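Local coordinates for protein acyl-CoA thioesterase II TesB2 (Mycobacterium marinum, PDB 3U0A) that probably hydrolyses fatty acyl-CoA thioesters to free fatty acid and coenzyme A, at residues A[57-62]-A[225-230]; A[86-91]-A[110-115]. All coordinates share one frame; numbering follows the deposited sequence.

In the fold
Interactions 1 and 2 illustrate how one strand can serve two neighbours: strand 58-66 pairs with strand 217-227 in interaction 1 and, along its other edge, with strand 101-111, whose end belongs to interaction 2. Their centres are 11 Å apart. A probable hydrogen bond from Gln58 N to Gln111 O (2.9 Å) joins them, and another runs from Tyr57 OH to Gly86 O (2.9 Å). Interaction 1 bridges the two hotdog repeats; interaction 2 joins the strands of a hairpin at its open end, in the first repeat. Both also touch the second subunit. A sodium ion is bound at Val50 and Val53, and Phe110 of interaction 2 packs on Val50; the side chain of Ser88 is about 4 Å from a bound sodium ion.

Interaction 1 of 2, residues A[57-62]-A[225-230]; sequences YQVHSL and MWFMRG
Strand 225-227 runs antiparallel to strand 58-62, their N-to-C directions 154° apart, with Leu62 and Met225 as a hydrogen-bonded pair (Met225 N to Leu62 O 2.8 Å, Leu62 N to Met225 O 3.0 Å) and Ser61 opposite Trp226 as a non-hydrogen-bonded one. Phe227 N extends the ladder to His60 O at 2.8 Å. On the face that carries Leu62 and Met225, Leu62 presents its CD2 branch to the edge of the Phe227 ring, 3.8 Å from CE2. Phe227 CG, anti to its carbonyl carbon (chi1 -52°), carries the ring in among Val59 and Leu62. The CD1 branch of Leu62 runs alongside Met225 CB, 4.1 Å away, while Val59 CG1 lies 4.2 Å from Phe227 CD2. Helix 186-200 covers Val59, Met225 and Phe227, as expected in a double-hotdog thioesterase, where this pairing joins the sheets of the two repeats. On the face of Ser61 and Trp226, Ser61 CB meets Trp226 CD1 obliquely at 3.6 Å. The polar ends of these two turn to the second subunit: Ser61 OG bonds Tyr65 and Trp226 NE1 bonds Asp222, both of that subunit. His60 ND1 likewise bonds Glu271 of the second subunit.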
loop_
_atom_site.group_PDB
_atom_site.type_symbol
_atom_site.label_atom_id
_atom_site.label_comp_id
_atom_site.label_asym_id
_atom_site.label_seq_id
_atom_site.Cartn_x
_atom_site.Cartn_y
_atom_site.Cartn_z
ATOM N N TYR A 57 5.263 -13.340 -17.010
ATOM C CA TYR A 57 4.715 -12.284 -16.183
ATOM C C TYR A 57 5.562 -12.135 -14.947
ATOM O O TYR A 57 5.787 -13.105 -14.224
ATOM C CB TYR A 57 3.298 -12.595 -15.737
ATOM C CG TYR A 57 2.316 -12.933 -16.829
ATOM C CD1 TYR A 57 2.375 -14.151 -17.474
ATOM C CD2 TYR A 57 1.283 -12.062 -17.162
ATOM C CE1 TYR A 57 1.463 -14.496 -18.433
ATOM C CE2 TYR A 57 0.350 -12.398 -18.108
ATOM C CZ TYR A 57 0.449 -13.619 -18.753
ATOM O OH TYR A 57 -0.474 -13.980 -19.725
ATOM N N GLN A 58 6.014 -10.916 -14.686
ATOM C CA GLN A 58 6.908 -10.674 -13.558
ATOM C C GLN A 58 6.175 -9.852 -12.530
ATOM O O GLN A 58 5.415 -8.980 -12.887
ATOM C CB GLN A 58 8.202 -9.973 -14.010
ATOM C CG GLN A 58 9.016 -10.776 -15.034
ATOM C CD GLN A 58 9.919 -11.856 -14.394
ATOM O OE1 GLN A 58 11.005 -11.520 -13.869
ATOM N NE2 GLN A 58 9.478 -13.180 -14.435
ATOM N N VAL A 59 6.437 -10.132 -11.264
ATOM C CA VAL A 59 5.774 -9.459 -10.172
ATOM C C VAL A 59 6.024 -7.958 -10.179
ATOM O O VAL A 59 7.081 -7.504 -10.568
ATOM C CB VAL A 59 6.210 -10.055 -8.801
ATOM C CG1 VAL A 59 7.678 -9.723 -8.501
ATOM C CG2 VAL A 59 5.246 -9.618 -7.689
ATOM N N HIS A 60 5.021 -7.200 -9.761
ATOM C CA HIS A 60 5.128 -5.746 -9.684
ATOM C C HIS A 60 4.474 -5.122 -8.476
ATOM O O HIS A 60 4.739 -3.937 -8.190
ATOM C CB HIS A 60 4.557 -5.093 -10.963
ATOM C CG HIS A 60 3.078 -5.249 -11.118
ATOM N ND1 HIS A 60 2.203 -4.438 -10.518
ATOM C CD2 HIS A 60 2.334 -6.160 -11.853
ATOM C CE1 HIS A 60 0.960 -4.805 -10.849
ATOM N NE2 HIS A 60 1.042 -5.872 -11.663
ATOM N N SER A 61 3.568 -5.845 -7.811
ATOM C CA SER A 61 3.025 -5.349 -6.554
ATOM C C SER A 61 2.606 -6.469 -5.640
ATOM O O SER A 61 2.489 -7.581 -6.073
ATOM C CB SER A 61 1.899 -4.340 -6.763
ATOM O OG SER A 61 0.739 -4.939 -7.262
ATOM N N LEU A 62 2.478 -6.171 -4.354
ATOM C CA LEU A 62 1.955 -7.114 -3.392
ATOM C C LEU A 62 1.483 -6.355 -2.216
ATOM O O LEU A 62 1.950 -5.238 -1.956
ATOM C CB LEU A 62 2.974 -8.169 -2.967
ATOM C CG LEU A 62 4.247 -7.748 -2.253
ATOM C CD1 LEU A 62 3.922 -7.302 -0.840
ATOM C CD2 LEU A 62 5.273 -8.878 -2.269
ATOM N N MET A 225 3.893 -3.261 -1.342
ATOM C CA MET A 225 5.141 -3.003 -2.103
ATOM C C MET A 225 4.909 -2.935 -3.604
ATOM O O MET A 225 3.975 -3.547 -4.130
ATOM C CB MET A 225 6.183 -4.072 -1.818
ATOM C CG MET A 225 6.558 -4.198 -0.353
ATOM S SD MET A 225 7.757 -5.494 -0.048
ATOM C CE MET A 225 7.767 -5.453 1.765
ATOM N N TRP A 226 5.765 -2.166 -4.284
ATOM C CA TRP A 226 5.671 -2.002 -5.723
ATOM C C TRP A 226 7.031 -2.097 -6.286
ATOM O O TRP A 226 7.900 -1.340 -5.907
ATOM C CB TRP A 226 5.014 -0.664 -6.068
ATOM C CG TRP A 226 3.568 -0.547 -5.581
ATOM C CD1 TRP A 226 2.412 -0.852 -6.271
ATOM C CD2 TRP A 226 3.105 -0.076 -4.295
ATOM N NE1 TRP A 226 1.304 -0.617 -5.518
ATOM C CE2 TRP A 226 1.651 -0.172 -4.317
ATOM C CE3 TRP A 226 3.724 0.397 -3.158
ATOM C CZ2 TRP A 226 0.879 0.205 -3.241
ATOM C CZ3 TRP A 226 2.923 0.770 -2.066
ATOM C CH2 TRP A 226 1.535 0.681 -2.121
ATOM N N PHE A 227 7.235 -3.040 -7.189
ATOM C CA PHE A 227 8.569 -3.358 -7.702
ATOM C C PHE A 227 8.664 -2.823 -9.094
ATOM O O PHE A 227 8.123 -3.402 -10.015
ATOM C CB PHE A 227 8.804 -4.866 -7.668
ATOM C CG PHE A 227 8.534 -5.461 -6.333
ATOM C CD1 PHE A 227 9.360 -5.181 -5.263
ATOM C CD2 PHE A 227 7.431 -6.254 -6.119
ATOM C CE1 PHE A 227 9.106 -5.707 -4.012
ATOM C CE2 PHE A 227 7.177 -6.780 -4.869
ATOM C CZ PHE A 227 8.016 -6.512 -3.815
ATOM N N MET A 228 9.330 -1.688 -9.236
ATOM C CA MET A 228 9.271 -0.912 -10.485
ATOM C C MET A 228 10.388 -1.217 -11.519
ATOM O O MET A 228 10.116 -1.298 -12.696
ATOM C CB MET A 228 9.280 0.588 -10.167
ATOM C CG MET A 228 7.985 1.166 -9.627
ATOM S SD MET A 228 8.009 1.750 -7.899
ATOM C CE MET A 228 9.576 2.584 -7.744
ATOM N N ARG A 229 11.643 -1.344 -11.093
ATOM C CA ARG A 229 12.765 -1.523 -12.040
ATOM C C ARG A 229 13.706 -2.555 -11.485
ATOM O O ARG A 229 13.743 -2.792 -10.281
ATOM C CB ARG A 229 13.535 -0.213 -12.251
ATOM C CG ARG A 229 12.758 0.839 -13.015
ATOM C CD ARG A 229 13.370 2.213 -12.812
ATOM N NE ARG A 229 12.543 3.272 -13.393
ATOM C CZ ARG A 229 11.623 4.001 -12.745
ATOM N NH1 ARG A 229 11.376 3.847 -11.442
ATOM N NH2 ARG A 229 10.930 4.904 -13.423
ATOM N N GLY A 230 14.470 -3.173 -12.359
ATOM C CA GLY A 230 15.454 -4.150 -11.925
ATOM C C GLY A 230 16.599 -3.532 -11.143
ATOM O O GLY A 230 17.004 -2.382 -11.385
#

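Interaction 2 of 2, residues A[86-91]-A[110-115]; sequences GGSFVT and FQTAQN. With SO4 (sulfate ion), chain I.
Phe110 exchanges two backbone hydrogen bonds with Val90, Phe110 N to Val90 O and Val90 N to Phe110 O, both 2.8 Å. The ring of Phe110 has Val90 O at its edge, 3.5 Å from CD1, and packs against Ala49 and Val50 of helix 34-51. Next, Gln111 lies on the other face beside Phe89, the two side chains pointing the same way. With its CG anti to the backbone N (chi1 -178°) and the chain extended, Gln111 runs along the Phe89 ring: CG sits over one face, 3.8 Å from the ring centroid in a CH-pi contact, and the amide plane is only 23° from the ring plane. That amide is held at both ends, OE1 by Arg250 of the second subunit and NE2 by Gln114 OE1 at 3.2 Å. Thr112 then donates its backbone N to Ser88 O (3.0 Å). Finally Gln114 NE2 reaches Ser88 OG at 2.9 Å, and that hydroxyl donates to sulfate O4 at 3.0 Å. Arg275 of the second subunit binds both the sulfate, probably from the crystallisation liquor, and Gln114 OE1. This is the open end of the antiparallel hairpin of strands 89-98 and 101-111, in the N-terminal hotdog repeat.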
loop_
_atom_site.group_PDB
_atom_site.type_symbol
_atom_site.label_atom_id
_atom_site.label_comp_id
_atom_site.label_asym_id
_atom_site.label_seq_id
_atom_site.Cartn_x
_atom_site.Cartn_y
_atom_site.Cartn_z
ATOM N N GLY A 86 -5.083 -13.348 -17.042
ATOM C CA GLY A 86 -5.417 -12.686 -18.288
ATOM C C GLY A 86 -4.220 -12.616 -19.201
ATOM O O GLY A 86 -3.216 -13.299 -18.983
ATOM N N GLY A 87 -4.322 -11.774 -20.221
ATOM C CA GLY A 87 -3.294 -11.666 -21.251
ATOM C C GLY A 87 -2.053 -10.883 -20.849
ATOM O O GLY A 87 -0.968 -11.181 -21.324
ATOM N N SER A 88 -2.239 -9.878 -19.998
ATOM C CA SER A 88 -1.166 -8.978 -19.562
ATOM C C SER A 88 -0.885 -9.088 -18.078
ATOM O O SER A 88 0.246 -8.874 -17.651
ATOM C CB SER A 88 -1.529 -7.512 -19.853
ATOM O OG SER A 88 -1.514 -7.267 -21.244
ATOM N N PHE A 89 -1.919 -9.395 -17.301
ATOM C CA PHE A 89 -1.804 -9.436 -15.875
ATOM C C PHE A 89 -2.293 -10.791 -15.307
ATOM O O PHE A 89 -3.298 -11.371 -15.764
ATOM C CB PHE A 89 -2.609 -8.279 -15.268
ATOM C CG PHE A 89 -1.986 -6.907 -15.482
ATOM C CD1 PHE A 89 -2.229 -6.199 -16.646
ATOM C CD2 PHE A 89 -1.169 -6.323 -14.508
ATOM C CE1 PHE A 89 -1.672 -4.964 -16.851
ATOM C CE2 PHE A 89 -0.603 -5.075 -14.722
ATOM C CZ PHE A 89 -0.865 -4.398 -15.898
ATOM N N VAL A 90 -1.571 -11.293 -14.310
ATOM C CA VAL A 90 -1.999 -12.439 -13.548
ATOM C C VAL A 90 -2.037 -11.995 -12.088
ATOM O O VAL A 90 -1.200 -11.203 -11.636
ATOM C CB VAL A 90 -1.048 -13.630 -13.786
ATOM C CG1 VAL A 90 -1.230 -14.707 -12.742
ATOM C CG2 VAL A 90 -1.239 -14.215 -15.192
ATOM N N THR A 91 -3.040 -12.453 -11.348
ATOM C CA THR A 91 -3.144 -12.100 -9.930
ATOM C C THR A 91 -3.233 -13.352 -9.095
ATOM O O THR A 91 -3.933 -14.269 -9.475
ATOM C CB THR A 91 -4.401 -11.236 -9.639
ATOM O OG1 THR A 91 -4.450 -10.117 -10.547
ATOM C CG2 THR A 91 -4.385 -10.727 -8.202
ATOM N N PHE A 110 1.129 -9.747 -11.295
ATOM C CA PHE A 110 2.178 -10.071 -12.252
ATOM C C PHE A 110 1.809 -9.561 -13.683
ATOM O O PHE A 110 0.667 -9.698 -14.138
ATOM C CB PHE A 110 2.404 -11.595 -12.256
ATOM C CG PHE A 110 2.684 -12.184 -10.886
ATOM C CD1 PHE A 110 1.698 -12.243 -9.929
ATOM C CD2 PHE A 110 3.935 -12.688 -10.574
ATOM C CE1 PHE A 110 1.942 -12.767 -8.681
ATOM C CE2 PHE A 110 4.198 -13.220 -9.310
ATOM C CZ PHE A 110 3.195 -13.254 -8.358
ATOM N N GLN A 111 2.776 -8.963 -14.376
ATOM C CA GLN A 111 2.533 -8.364 -15.680
ATOM C C GLN A 111 3.591 -8.751 -16.661
ATOM O O GLN A 111 4.746 -8.930 -16.308
ATOM C CB GLN A 111 2.505 -6.838 -15.562
ATOM C CG GLN A 111 2.202 -6.071 -16.860
ATOM C CD GLN A 111 2.541 -4.586 -16.776
ATOM O OE1 GLN A 111 3.357 -4.185 -15.976
ATOM N NE2 GLN A 111 1.901 -3.774 -17.602
ATOM N N THR A 112 3.206 -8.819 -17.921
ATOM C CA THR A 112 4.192 -8.986 -18.996
ATOM C C THR A 112 5.004 -7.688 -19.256
ATOM O O THR A 112 4.706 -6.601 -18.756
ATOM C CB THR A 112 3.557 -9.502 -20.313
ATOM O OG1 THR A 112 2.449 -8.680 -20.658
ATOM C CG2 THR A 112 3.091 -10.917 -20.178
ATOM N N ALA A 113 6.070 -7.835 -20.032
ATOM C CA ALA A 113 6.876 -6.685 -20.433
ATOM C C ALA A 113 6.081 -5.853 -21.425
ATOM O O ALA A 113 5.723 -6.339 -22.471
ATOM C CB ALA A 113 8.207 -7.135 -21.044
ATOM N N GLN A 114 5.774 -4.619 -21.053
ATOM C CA GLN A 114 5.058 -3.706 -21.929
ATOM C C GLN A 114 5.623 -2.287 -21.769
ATOM O O GLN A 114 6.624 -2.100 -21.091
ATOM C CB GLN A 114 3.560 -3.761 -21.609
ATOM C CG GLN A 114 3.051 -5.186 -21.408
ATOM C CD GLN A 114 1.534 -5.290 -21.342
ATOM O OE1 GLN A 114 0.877 -4.673 -20.471
ATOM N NE2 GLN A 114 0.960 -6.093 -22.251
ATOM N N ASN A 115 4.966 -1.291 -22.367
ATOM C CA ASN A 115 5.517 0.070 -22.435
ATOM C C ASN A 115 4.512 1.154 -22.041
ATOM O O ASN A 115 3.311 0.935 -22.059
ATOM C CB ASN A 115 6.075 0.336 -23.855
ATOM C CG ASN A 115 6.994 -0.791 -24.341
ATOM O OD1 ASN A 115 6.608 -1.610 -25.211
ATOM N ND2 ASN A 115 8.214 -0.868 -23.750
HETATM S S SO4 I . -5.160 -6.474 -20.984
HETATM O O1 SO4 I . -6.208 -5.678 -21.712
HETATM O O2 SO4 I . -4.351 -5.501 -20.142
HETATM O O3 SO4 I . -5.800 -7.449 -20.042
HETATM O O4 SO4 I . -4.380 -7.246 -22.028
#